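Local coordinates for uncharacterized protein (Parabacteroides merdae, PDB 4R7F), which is of unknown function but carries a region related to the first domain of type 9 secretion system plug proteins and has three immunoglobulin-like beta-sandwich domains, at residues R52-V57 and Q79-D84; Q109-S113 and F135-E139; I183-N189 and N372-V378; P284-A288 and L339-S343; G305-L309 and K321-G325. One frame throughout, in Å; residues are numbered along the deposited sequence.

Interaction 1 (R52-V57 and Q79-D84); sequences RYAYNV and QGTTID
Tyr55 meets residues 79-84 through both its backbone and its ring. Its N gives a bond to Thr81 O (3.0 Å), while Tyr55 O takes one from Gly80 N (2.9 Å) and a weak one from Thr81 N. Two residues opposite one make a G1 beta bulge, and the positive phi of Gly80 (76°) suits glycine there. On the C-terminal side of the bulge, Ile83 N donates to Tyr53 O at 2.8 Å, continuing an antiparallel pairing in which Ala54 and Thr82 form a non-hydrogen-bonded pair. The Tyr55 ring runs alongside the Thr81 side chain, CE1 lying 3.7 Å from Thr81 CB, and Ile83 CG1 approaches its CD1. On the N-terminal side the Gln79 side chain takes over the pairing: OE1 accepts from Val57 N in the carbonyl plane, on a lone pair (2.9 Å, 165° at the hydrogen), and NE2 returns a bond to Val57 O (3.1 Å). A bend at chi2 (-71°) folds this amide back toward the strand. Thr82 CG2 over the Arg52 guanidinium is a doubtful contact, Arg52 being poorly ordered and Thr82 modelled twice; Glu123 receives both Arg52 NE and Thr82 OG1. The far edge of strand 53-60 pairs with strand 114-122, the Tyr55 ring packs on Leu101 and Leu103 of strand 96-103, and Gln79 rests against Pro71 and Tyr74 of helix 71-74.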
# COMPACT_ATOMS: atom_id res chain seq x y z
N ARG A 52 33.88 -8.82 20.32
CA ARG A 52 32.86 -8.52 21.33
C ARG A 52 32.35 -7.11 21.13
O ARG A 52 33.10 -6.15 21.35
CB ARG A 52 33.43 -8.65 22.75
CG ARG A 52 33.83 -10.06 23.16
CD ARG A 52 32.63 -10.90 23.59
NE ARG A 52 32.32 -10.72 25.01
CZ ARG A 52 31.45 -11.45 25.69
NH1 ARG A 52 30.77 -12.44 25.11
NH2 ARG A 52 31.25 -11.19 26.98
N TYR A 53 31.10 -6.96 20.69
CA TYR A 53 30.51 -5.63 20.60
C TYR A 53 29.48 -5.43 21.70
O TYR A 53 28.73 -6.35 22.04
CB TYR A 53 29.81 -5.38 19.27
CG TYR A 53 30.67 -5.54 18.04
CD1 TYR A 53 31.65 -4.61 17.72
CD2 TYR A 53 30.44 -6.59 17.14
CE1 TYR A 53 32.42 -4.74 16.56
CE2 TYR A 53 31.20 -6.72 15.97
CZ TYR A 53 32.19 -5.81 15.69
OH TYR A 53 32.95 -5.99 14.55
N ALA A 54 29.45 -4.22 22.24
CA ALA A 54 28.49 -3.81 23.24
C ALA A 54 27.79 -2.49 22.81
O ALA A 54 28.31 -1.74 21.99
CB ALA A 54 29.20 -3.63 24.57
N TYR A 55 26.64 -2.18 23.39
CA TYR A 55 25.91 -0.95 23.00
C TYR A 55 25.44 -0.08 24.17
O TYR A 55 25.27 -0.57 25.27
CB TYR A 55 24.71 -1.31 22.13
CG TYR A 55 23.66 -2.13 22.83
CD1 TYR A 55 23.80 -3.50 22.93
CD2 TYR A 55 22.51 -1.54 23.35
CE1 TYR A 55 22.84 -4.28 23.56
CE2 TYR A 55 21.53 -2.32 23.97
CZ TYR A 55 21.72 -3.69 24.08
OH TYR A 55 20.79 -4.51 24.70
N ASN A 56 25.27 1.22 23.89
CA ASN A 56 24.59 2.16 24.76
C ASN A 56 23.30 2.69 24.13
O ASN A 56 23.24 2.93 22.92
CB ASN A 56 25.45 3.39 25.04
CG ASN A 56 26.79 3.05 25.61
OD1 ASN A 56 26.95 2.15 26.43
ND2 ASN A 56 27.78 3.80 25.19
N VAL A 57 22.32 2.96 24.98
CA VAL A 57 21.06 3.55 24.57
C VAL A 57 21.09 5.05 24.88
O VAL A 57 21.35 5.46 26.02
CB VAL A 57 19.90 2.84 25.29
CG1 VAL A 57 18.55 3.37 24.84
CG2 VAL A 57 19.98 1.35 25.02
N GLN A 79 23.70 0.11 30.58
CA GLN A 79 24.51 0.48 29.45
C GLN A 79 25.60 -0.56 29.29
O GLN A 79 25.97 -1.24 30.26
CB GLN A 79 25.17 1.83 29.68
CG GLN A 79 24.21 3.01 29.79
CD GLN A 79 23.56 3.40 28.47
OE1 GLN A 79 23.14 2.54 27.68
NE2 GLN A 79 23.41 4.71 28.26
N GLY A 80 26.12 -0.66 28.08
CA GLY A 80 27.27 -1.51 27.82
C GLY A 80 26.95 -2.99 27.76
O GLY A 80 27.77 -3.82 28.09
N THR A 81 25.75 -3.32 27.30
CA THR A 81 25.36 -4.70 27.17
C THR A 81 26.00 -5.36 25.94
O THR A 81 26.15 -4.74 24.89
CB THR A 81 23.85 -4.82 27.03
OG1 THR A 81 23.22 -3.98 28.01
CG2 THR A 81 23.43 -6.28 27.16
N THR A 82 26.34 -6.64 26.11
CA THR A 82 26.97 -7.39 25.02
C THR A 82 25.96 -7.83 23.95
O THR A 82 24.77 -8.05 24.20
CB THR A 82 27.82 -8.58 25.54
OG1 THR A 82 28.79 -8.09 26.48
CG2 THR A 82 28.59 -9.26 24.41
N ILE A 83 26.44 -7.86 22.71
CA ILE A 83 25.65 -8.35 21.58
C ILE A 83 26.04 -9.81 21.36
O ILE A 83 27.15 -10.11 20.89
CB ILE A 83 25.86 -7.47 20.33
CG1 ILE A 83 25.51 -6.02 20.66
CG2 ILE A 83 24.99 -7.97 19.18
CD1 ILE A 83 25.69 -5.05 19.51
N ASP A 84 25.13 -10.70 21.75
CA ASP A 84 25.42 -12.13 21.84
C ASP A 84 24.95 -12.86 20.59
O ASP A 84 25.53 -13.86 20.22
CB ASP A 84 24.78 -12.74 23.10
CG ASP A 84 25.42 -12.22 24.40
OD1 ASP A 84 26.61 -11.85 24.37
OD2 ASP A 84 24.72 -12.20 25.44

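Interaction 2 (Q109-S113 and F135-E139); sequences QFKVS and FSVVE
Two aromatic rings, Phe110 and Phe135, approach from opposite directions and form the aromatic part of the contact. Their centroids are 5.7 Å apart and their planes 58° apart, an oblique meeting that is neither stacked nor T-shaped. Phe110 CZ comes in at the edge of the Phe135 ring, near its plane, 3.5 Å from Phe135 CZ. With chi1 at 63°, Phe135 CG lies between its own backbone N and carbonyl carbon, which swings the ring end nearer to Phe110. Val137 contributes as much, with CG2 at 4.2 Å from Phe110 CD2 and CG1 toward Ser113. In this region, related to the plug-protein first domain and probably immunoglobulin-like, strand 109-110 and the turn after it lie against the last part of strand 129-138; strand 114-122, which follows residues 109-113, pairs antiparallel with 129-138. The polar contacts gather at Glu139. Ser113 OG donates to Glu139 OE2 at 2.7 Å, on the lone pair turned away from the other carboxylate oxygen. Water 1 adds a second route, accepting from Ser113 N (3.0 Å) and donating to Glu139 OE2 (2.6 Å). Arg389 NE forms a salt bridge to the same oxygen, and Leu390 N is bonded to Ser113 OG.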
# COMPACT_ATOMS: atom_id res chain seq x y z
N GLN A 109 14.58 -2.72 28.37
CA GLN A 109 13.24 -2.29 27.98
C GLN A 109 13.19 -0.78 28.16
O GLN A 109 14.00 -0.21 28.90
CB GLN A 109 12.17 -2.96 28.83
CG GLN A 109 12.34 -4.46 29.05
CD GLN A 109 13.22 -4.77 30.23
OE1 GLN A 109 13.08 -4.18 31.31
NE2 GLN A 109 14.15 -5.69 30.03
N PHE A 110 12.26 -0.14 27.46
CA PHE A 110 12.17 1.31 27.46
C PHE A 110 11.04 1.76 28.37
O PHE A 110 10.00 1.11 28.44
CB PHE A 110 11.91 1.82 26.04
CG PHE A 110 12.91 1.32 25.04
CD1 PHE A 110 14.21 1.75 25.08
CD2 PHE A 110 12.54 0.43 24.05
CE1 PHE A 110 15.13 1.28 24.18
CE2 PHE A 110 13.44 -0.02 23.13
CZ PHE A 110 14.75 0.40 23.20
N LYS A 111 11.24 2.88 29.03
CA LYS A 111 10.26 3.41 29.93
C LYS A 111 9.47 4.56 29.34
O LYS A 111 8.44 4.89 29.88
CB LYS A 111 10.93 3.91 31.20
CG LYS A 111 11.46 2.81 32.08
CD LYS A 111 12.21 3.39 33.25
CE LYS A 111 12.61 2.28 34.20
NZ LYS A 111 13.52 2.80 35.23
N VAL A 112 9.96 5.20 28.28
CA VAL A 112 9.29 6.39 27.72
C VAL A 112 9.33 6.34 26.21
O VAL A 112 10.13 5.62 25.61
CB VAL A 112 9.91 7.74 28.18
CG1 VAL A 112 9.71 7.98 29.69
CG2 VAL A 112 11.38 7.80 27.80
N SER A 113 8.48 7.14 25.59
CA SER A 113 8.48 7.21 24.16
C SER A 113 9.59 8.14 23.71
O SER A 113 10.26 8.77 24.51
CB SER A 113 7.11 7.72 23.70
OG SER A 113 6.95 9.08 24.02
N PHE A 135 16.06 4.66 15.88
CA PHE A 135 14.67 4.26 15.73
C PHE A 135 13.84 5.04 16.74
O PHE A 135 14.37 5.68 17.66
CB PHE A 135 14.47 2.75 15.94
CG PHE A 135 14.82 2.27 17.32
CD1 PHE A 135 16.11 1.88 17.64
CD2 PHE A 135 13.85 2.25 18.33
CE1 PHE A 135 16.43 1.48 18.93
CE2 PHE A 135 14.16 1.85 19.62
CZ PHE A 135 15.45 1.47 19.92
N SER A 136 12.53 5.00 16.56
CA SER A 136 11.67 5.73 17.45
C SER A 136 10.65 4.81 18.12
O SER A 136 10.27 3.77 17.57
CB SER A 136 10.93 6.83 16.69
OG SER A 136 11.82 7.80 16.15
N VAL A 137 10.20 5.23 19.28
CA VAL A 137 9.23 4.51 20.06
C VAL A 137 8.04 5.41 20.30
O VAL A 137 8.19 6.49 20.91
CB VAL A 137 9.83 4.12 21.40
CG1 VAL A 137 8.76 3.54 22.31
CG2 VAL A 137 10.97 3.13 21.19
N VAL A 138 6.87 4.98 19.80
CA VAL A 138 5.64 5.79 19.85
C VAL A 138 4.66 5.29 20.94
O VAL A 138 4.54 4.09 21.16
CB VAL A 138 4.96 5.90 18.45
CG1 VAL A 138 4.63 4.56 17.81
CG2 VAL A 138 3.72 6.76 18.51
N GLU A 139 4.05 6.23 21.66
CA GLU A 139 2.86 5.99 22.50
C GLU A 139 1.70 6.61 21.76
O GLU A 139 1.48 7.81 21.82
CB GLU A 139 3.01 6.58 23.91
CG GLU A 139 3.52 8.02 23.97
CD GLU A 139 3.74 8.55 25.38
OE1 GLU A 139 2.82 8.41 26.20
OE2 GLU A 139 4.83 9.13 25.64
O HOH W 1 6.59 8.50 27.45

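Interaction 3 (I183-N189 and N372-V378); sequences IFVYQDN and NEYSIYV
Tyr186 and Tyr377 meet on one face of an antiparallel strand pair, 183-187 with 373-378, whose segment axes run at 165°; strand 389-397 completes this three-stranded sheet. The edge of Tyr186 is turned to the face of Tyr377 in an offset edge-to-face (T-shaped) pair, planes at 88° and centroids 5.4 Å apart. Both rings have CG anti to the carbonyl carbon (chi1 -61° for Tyr186), yet they cross at about a right angle. On the face bearing Ile183, Val185 and Ile376 the aliphatic branches lie side by side, with Val185 CG2 4.1 Å from Ile376 CG1, and pack on strands 160-168 and 207-219. At the end of that face the extended Gln187 chain runs along the Tyr374 ring and NE2 donates to Tyr374 OH at 3.1 Å, out of the amide plane; Gln161 also bonds Tyr374 OH, Pro219 O takes Gln187 NE2, and Asn193 ND2 bonds Gln187 OE1. Past the strand, Asp188 N donates to Glu373 O, and Glu373 OE1 is salt-bridged to Arg273. On the Tyr186/Tyr377 face, water 3 joins Asn189 OD1, Ser375 OG (also bonded to Thr395) and Tyr377 OH; Asn189 ND2 bonds Glu28. Asp188 OD1 receives Glu373 N nearly along its C-O axis at 2.9 Å.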
# COMPACT_ATOMS: atom_id res chain seq x y z
N ILE A 183 6.72 18.67 14.84
CA ILE A 183 6.38 17.72 13.78
C ILE A 183 7.56 17.56 12.82
O ILE A 183 8.12 18.54 12.36
CB ILE A 183 5.21 18.27 12.93
CG1 ILE A 183 4.11 18.89 13.82
CG2 ILE A 183 4.70 17.19 11.97
CD1 ILE A 183 2.95 18.01 14.13
N PHE A 184 7.90 16.33 12.48
CA PHE A 184 8.87 16.06 11.43
C PHE A 184 8.22 15.21 10.38
O PHE A 184 7.53 14.23 10.71
CB PHE A 184 10.09 15.33 11.98
CG PHE A 184 10.99 16.22 12.77
CD1 PHE A 184 10.64 16.62 14.02
CD2 PHE A 184 12.14 16.74 12.20
CE1 PHE A 184 11.45 17.49 14.74
CE2 PHE A 184 12.96 17.60 12.92
CZ PHE A 184 12.61 17.98 14.19
N VAL A 185 8.46 15.59 9.12
CA VAL A 185 7.98 14.85 7.97
C VAL A 185 9.15 14.41 7.08
O VAL A 185 9.97 15.22 6.67
CB VAL A 185 6.96 15.72 7.19
CG1 VAL A 185 6.47 14.98 5.98
CG2 VAL A 185 5.79 16.06 8.10
N TYR A 186 9.22 13.13 6.79
CA TYR A 186 10.34 12.59 6.05
C TYR A 186 9.85 11.94 4.79
O TYR A 186 8.92 11.14 4.84
CB TYR A 186 11.07 11.53 6.90
CG TYR A 186 11.63 12.05 8.20
CD1 TYR A 186 12.89 12.63 8.25
CD2 TYR A 186 10.94 11.94 9.38
CE1 TYR A 186 13.43 13.10 9.44
CE2 TYR A 186 11.46 12.42 10.58
CZ TYR A 186 12.73 13.00 10.59
OH TYR A 186 13.28 13.51 11.76
N GLN A 187 10.49 12.28 3.68
CA GLN A 187 10.22 11.64 2.40
C GLN A 187 11.18 10.49 2.23
O GLN A 187 12.39 10.67 2.42
CB GLN A 187 10.42 12.63 1.26
CG GLN A 187 10.07 12.14 -0.12
CD GLN A 187 10.46 13.14 -1.21
OE1 GLN A 187 11.49 13.76 -1.14
NE2 GLN A 187 9.61 13.29 -2.24
N ASP A 188 10.64 9.32 1.87
CA ASP A 188 11.46 8.12 1.60
C ASP A 188 12.59 7.92 2.62
O ASP A 188 13.73 7.63 2.26
CB ASP A 188 11.99 8.11 0.15
CG ASP A 188 10.87 8.21 -0.89
OD1 ASP A 188 9.77 7.71 -0.61
OD2 ASP A 188 11.07 8.82 -1.97
N ASN A 189 12.26 8.11 3.90
CA ASN A 189 13.21 7.92 4.99
C ASN A 189 14.51 8.73 4.90
O ASN A 189 15.55 8.29 5.39
CB ASN A 189 13.45 6.41 5.15
CG ASN A 189 12.30 5.74 5.91
OD1 ASN A 189 12.11 5.98 7.10
ND2 ASN A 189 11.52 4.95 5.22
N ASN A 372 5.91 7.61 -3.66
CA ASN A 372 6.84 7.90 -2.55
C ASN A 372 6.13 7.65 -1.26
O ASN A 372 4.90 7.55 -1.23
CB ASN A 372 7.28 9.36 -2.59
CG ASN A 372 8.23 9.65 -3.73
OD1 ASN A 372 9.26 8.97 -3.91
ND2 ASN A 372 7.88 10.63 -4.52
N GLU A 373 6.88 7.55 -0.18
CA GLU A 373 6.27 7.46 1.14
C GLU A 373 6.68 8.66 1.99
O GLU A 373 7.74 9.22 1.78
CB GLU A 373 6.66 6.17 1.83
CG GLU A 373 8.12 6.08 2.24
CD GLU A 373 8.49 4.68 2.64
OE1 GLU A 373 8.50 3.80 1.75
OE2 GLU A 373 8.74 4.46 3.82
N TYR A 374 5.83 9.02 2.94
CA TYR A 374 6.08 10.14 3.82
C TYR A 374 5.72 9.73 5.21
O TYR A 374 4.61 9.29 5.44
CB TYR A 374 5.22 11.33 3.43
CG TYR A 374 5.52 11.80 2.05
CD1 TYR A 374 4.92 11.23 0.95
CD2 TYR A 374 6.46 12.78 1.84
CE1 TYR A 374 5.23 11.65 -0.34
CE2 TYR A 374 6.75 13.23 0.55
CZ TYR A 374 6.15 12.65 -0.54
OH TYR A 374 6.52 13.07 -1.83
N SER A 375 6.66 9.87 6.13
CA SER A 375 6.40 9.54 7.53
C SER A 375 6.27 10.85 8.33
O SER A 375 7.12 11.73 8.25
CB SER A 375 7.51 8.67 8.08
OG SER A 375 7.80 7.52 7.29
N ILE A 376 5.19 10.96 9.10
CA ILE A 376 4.82 12.13 9.88
C ILE A 376 4.94 11.73 11.34
O ILE A 376 4.27 10.81 11.79
CB ILE A 376 3.39 12.53 9.58
CG1 ILE A 376 3.26 12.82 8.08
CG2 ILE A 376 2.97 13.76 10.39
CD1 ILE A 376 1.84 12.79 7.61
N TYR A 377 5.87 12.38 12.03
CA TYR A 377 6.17 12.12 13.42
C TYR A 377 5.70 13.33 14.21
O TYR A 377 6.10 14.46 13.91
CB TYR A 377 7.70 12.02 13.63
CG TYR A 377 8.36 10.77 13.09
CD1 TYR A 377 8.54 10.57 11.74
CD2 TYR A 377 8.81 9.80 13.94
CE1 TYR A 377 9.15 9.41 11.25
CE2 TYR A 377 9.43 8.67 13.48
CZ TYR A 377 9.60 8.48 12.13
OH TYR A 377 10.23 7.33 11.71
N VAL A 378 4.90 13.07 15.24
CA VAL A 378 4.33 14.08 16.06
C VAL A 378 4.88 13.93 17.48
O VAL A 378 4.55 12.98 18.14
CB VAL A 378 2.80 13.94 16.08
CG1 VAL A 378 2.19 14.98 17.02
CG2 VAL A 378 2.22 14.08 14.68
O HOH W 2 9.61 8.24 5.10
O HOH W 3 10.19 7.01 8.82

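Interaction 4 (P284-A288 and L339-S343); sequences PDTEA and LKQGS
Chi1 of Lys340 is -165°, which sets CG anti to the backbone N, and the chain stays extended from there to NZ, long enough to carry its ammonium from the strand end to a backbone carbonyl of the short helix 284-287. NZ donates to Asp285 O at 2.8 Å. The approach is from above the carbonyl plane, 43° out of it, and therefore not on a lone pair. Its aliphatic part does the packing: CG and CE each lie 3.7 Å from Ala288 CB, so the methyl rests along the lysine chain, and CE passes 3.5 Å from Pro284 O. Water 4 accepts from Lys340 NZ and donates to Asp285 OD1, linking the ammonium to a carboxylate it does not touch directly. Asp44 OD2 forms a salt bridge with the same NZ, which ties this region to strand 39-46 in the N-terminal part of the chain. A methionine in place of Lys340 would probably cost Asp285 O its lysine donor and leave the Asp44 carboxylate without this positive mate.

Gln341 also packs against Ala288. With CG anti to the carbonyl carbon (chi1 -68°), its extended chain brings OE1 3.6 Å from Ala288 CA, and water 5 donates both to OE1 and to Glu287 O. The same OE1 takes Asp289 N. Ala288 is the first residue to leave helical geometry, its N still bonded to Pro284 O at 2.9 Å. Two residues after the helix, strand 290-298 begins, and its partner 332-340 ends at Lys340; Ile276 of strand 274-276 touches Pro284, Ala288 and Lys340 alike.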
# COMPACT_ATOMS: atom_id res chain seq x y z
N PRO A 284 20.38 -15.93 3.78
CA PRO A 284 21.23 -14.95 3.11
C PRO A 284 22.10 -14.10 4.08
O PRO A 284 23.22 -13.70 3.74
CB PRO A 284 20.22 -14.09 2.36
CG PRO A 284 18.97 -14.86 2.29
CD PRO A 284 18.95 -15.64 3.54
N ASP A 285 21.59 -13.85 5.28
CA ASP A 285 22.37 -13.10 6.25
C ASP A 285 23.72 -13.71 6.60
O ASP A 285 24.60 -12.97 7.05
CB ASP A 285 21.57 -12.83 7.55
CG ASP A 285 20.44 -11.81 7.36
OD1 ASP A 285 20.44 -11.10 6.33
OD2 ASP A 285 19.56 -11.71 8.24
N THR A 286 23.90 -15.02 6.41
CA THR A 286 25.23 -15.65 6.54
C THR A 286 25.79 -16.30 5.26
O THR A 286 26.95 -16.72 5.21
CB THR A 286 25.23 -16.72 7.65
OG1 THR A 286 24.21 -17.69 7.37
CG2 THR A 286 24.96 -16.10 9.01
N GLU A 287 24.99 -16.36 4.20
CA GLU A 287 25.37 -17.05 2.98
C GLU A 287 25.66 -16.09 1.82
O GLU A 287 26.37 -16.44 0.85
CB GLU A 287 24.27 -18.05 2.60
CG GLU A 287 24.07 -19.20 3.58
CD GLU A 287 22.88 -20.08 3.21
OE1 GLU A 287 21.73 -19.62 3.21
OE2 GLU A 287 23.10 -21.26 2.89
N ALA A 288 25.15 -14.88 1.91
CA ALA A 288 25.38 -13.87 0.86
C ALA A 288 26.80 -13.36 0.93
O ALA A 288 27.30 -13.07 2.02
CB ALA A 288 24.42 -12.73 1.02
N LEU A 339 29.41 -4.36 -1.40
CA LEU A 339 28.02 -4.62 -1.08
C LEU A 339 27.77 -6.14 -0.99
O LEU A 339 28.32 -6.95 -1.76
CB LEU A 339 27.11 -4.03 -2.17
CG LEU A 339 27.07 -2.50 -2.24
CD1 LEU A 339 26.27 -2.01 -3.42
CD2 LEU A 339 26.49 -1.93 -0.96
N LYS A 340 26.92 -6.48 -0.03
CA LYS A 340 26.40 -7.83 0.14
C LYS A 340 25.34 -8.10 -0.91
O LYS A 340 24.49 -7.25 -1.20
CB LYS A 340 25.82 -7.97 1.53
CG LYS A 340 25.55 -9.39 2.00
CD LYS A 340 24.95 -9.36 3.42
CE LYS A 340 25.03 -10.71 4.10
NZ LYS A 340 25.03 -10.60 5.58
N GLN A 341 25.40 -9.29 -1.46
CA GLN A 341 24.47 -9.72 -2.50
C GLN A 341 23.00 -9.53 -2.14
O GLN A 341 22.60 -9.81 -1.01
CB GLN A 341 24.67 -11.19 -2.80
CG GLN A 341 25.97 -11.55 -3.44
CD GLN A 341 26.05 -13.05 -3.62
OE1 GLN A 341 26.32 -13.78 -2.66
NE2 GLN A 341 25.78 -13.51 -4.83
N GLY A 342 22.22 -9.12 -3.14
CA GLY A 342 20.79 -8.89 -2.96
C GLY A 342 20.18 -7.98 -4.04
O GLY A 342 20.79 -7.78 -5.10
N SER A 343 18.99 -7.45 -3.75
CA SER A 343 18.29 -6.48 -4.61
C SER A 343 18.43 -5.13 -3.97
O SER A 343 18.07 -4.95 -2.80
CB SER A 343 16.78 -6.79 -4.73
OG SER A 343 16.58 -8.14 -5.12
O HOH W 4 22.59 -9.22 6.01
O HOH W 5 26.69 -16.56 -2.01

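Interaction 5 (G305-L309 and K321-G325); sequences GSVYL and KSKMG
Ser322 opens the contact with strand 305-309, its O accepting from Leu309 N at 2.9 Å. This is one of two backbone bonds around a single beta bridge, Tyr308 with Lys323, by which the irregular segment 321-325 lies against a strand that pairs on its own sheet with 342-352. Ser322 OG stands near the plane of the Tyr308 ring at its edge, 3.4 Å from CD2, while its bonds go to Val317 O and Asp319 N. Lys323 comes next: with CG anti to the backbone N (chi1 -172°) and the rest extended, its chain runs obliquely over one face of that ring. CG makes a CH-pi contact, 4.2 Å from the ring centroid and 23° off the normal; CD is nearest the hydroxyl end, and CE reaches Ser306 OG at 3.4 Å. A serine replacing Tyr308 would probably take away the surface on which the Lys323 methylenes lie, freeing that chain to swing. Met324, a selenomethionine, gives the second bond, N to Val307 O at 2.8 Å, and turns its side chain in between Val307 and Leu309, with CG 4.3 Å from Leu309 CB. Its carbonyl oxygen takes a hydrogen from water 6 at 2.6 Å, and that water accepts from Val307 N.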
# COMPACT_ATOMS: atom_id res chain seq x y z
N GLY A 305 27.75 21.99 -7.51
CA GLY A 305 27.27 21.01 -6.57
C GLY A 305 27.98 19.70 -6.70
O GLY A 305 28.92 19.56 -7.51
N SER A 306 27.49 18.73 -5.92
CA SER A 306 28.05 17.38 -5.92
C SER A 306 26.97 16.33 -6.03
O SER A 306 25.82 16.57 -5.68
CB SER A 306 28.89 17.18 -4.66
OG SER A 306 29.96 18.13 -4.63
N VAL A 307 27.34 15.16 -6.57
CA VAL A 307 26.41 14.07 -6.76
C VAL A 307 26.70 13.01 -5.73
O VAL A 307 27.89 12.69 -5.47
CB VAL A 307 26.49 13.47 -8.18
CG1 VAL A 307 25.54 12.29 -8.36
CG2 VAL A 307 26.15 14.56 -9.18
N TYR A 308 25.62 12.50 -5.13
CA TYR A 308 25.67 11.48 -4.10
C TYR A 308 24.79 10.28 -4.45
O TYR A 308 23.64 10.40 -4.89
CB TYR A 308 25.16 12.04 -2.78
CG TYR A 308 26.03 13.09 -2.17
CD1 TYR A 308 25.96 14.42 -2.61
CD2 TYR A 308 26.92 12.78 -1.15
CE1 TYR A 308 26.73 15.40 -2.05
CE2 TYR A 308 27.69 13.77 -0.58
CZ TYR A 308 27.61 15.06 -1.05
OH TYR A 308 28.42 15.99 -0.51
N LEU A 309 25.34 9.10 -4.21
CA LEU A 309 24.60 7.86 -4.36
C LEU A 309 23.73 7.72 -3.12
O LEU A 309 24.16 7.99 -2.01
CB LEU A 309 25.60 6.72 -4.52
CG LEU A 309 25.20 5.31 -4.90
CD1 LEU A 309 24.14 5.25 -5.99
CD2 LEU A 309 26.49 4.61 -5.33
N LYS A 321 31.39 9.33 2.17
CA LYS A 321 31.26 7.95 1.80
C LYS A 321 30.37 7.79 0.61
O LYS A 321 30.62 6.89 -0.16
CB LYS A 321 30.67 7.10 2.92
CG LYS A 321 31.40 7.13 4.25
CD LYS A 321 30.79 6.00 5.09
CE LYS A 321 30.45 6.40 6.52
NZ LYS A 321 29.33 7.38 6.65
N SER A 322 29.30 8.60 0.49
CA SER A 322 28.30 8.35 -0.55
C SER A 322 28.48 9.30 -1.74
O SER A 322 27.88 9.12 -2.79
CB SER A 322 26.92 8.47 0.04
OG SER A 322 26.70 9.79 0.54
N LYS A 323 29.32 10.31 -1.55
CA LYS A 323 29.62 11.26 -2.63
C LYS A 323 30.33 10.55 -3.78
O LYS A 323 31.08 9.63 -3.58
CB LYS A 323 30.52 12.35 -2.09
CG LYS A 323 30.77 13.51 -3.04
CD LYS A 323 31.43 14.63 -2.25
CE LYS A 323 31.84 15.76 -3.17
NZ LYS A 323 32.77 16.69 -2.52
N MSE A 324 30.04 10.97 -4.99
CA MSE A 324 30.63 10.38 -6.18
C MSE A 324 31.65 11.29 -6.83
O MSE A 324 31.42 12.50 -7.06
CB MSE A 324 29.45 10.11 -7.08
CG MSE A 324 28.78 8.79 -6.59
SE MSE A 324 27.63 8.37 -8.03
CE MSE A 324 28.78 7.08 -8.90
N GLY A 325 32.78 10.71 -7.16
CA GLY A 325 33.81 11.41 -7.90
C GLY A 325 33.45 11.43 -9.35
O GLY A 325 32.66 10.63 -9.80
O HOH W 6 30.07 14.75 -7.00

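Overall arrangement
Interactions 1 and 2 share the mixed sheet holding strands 53-60 and 129-138, and they touch: Val57 CG1 lies 4.1 Å from Phe110 CE1. Interaction 2 in turn meets interaction 3, Ser136 OG packing 3.7 Å from Tyr377 CE2, so interactions 1, 2 and 3 are linked in series from one sheet to the next. Interactions 4 and 5 do not touch, their nearest atoms being about 7 Å apart, but both reach the sheet in which strands 342-352 and 305-310 are neighbours, and both are nested in the chain between the segments of interaction 3. Interaction 3 adjoins a magnesium ion: the Asn372 side chain is about 4 Å from it, next in sequence to the site residue Gln371.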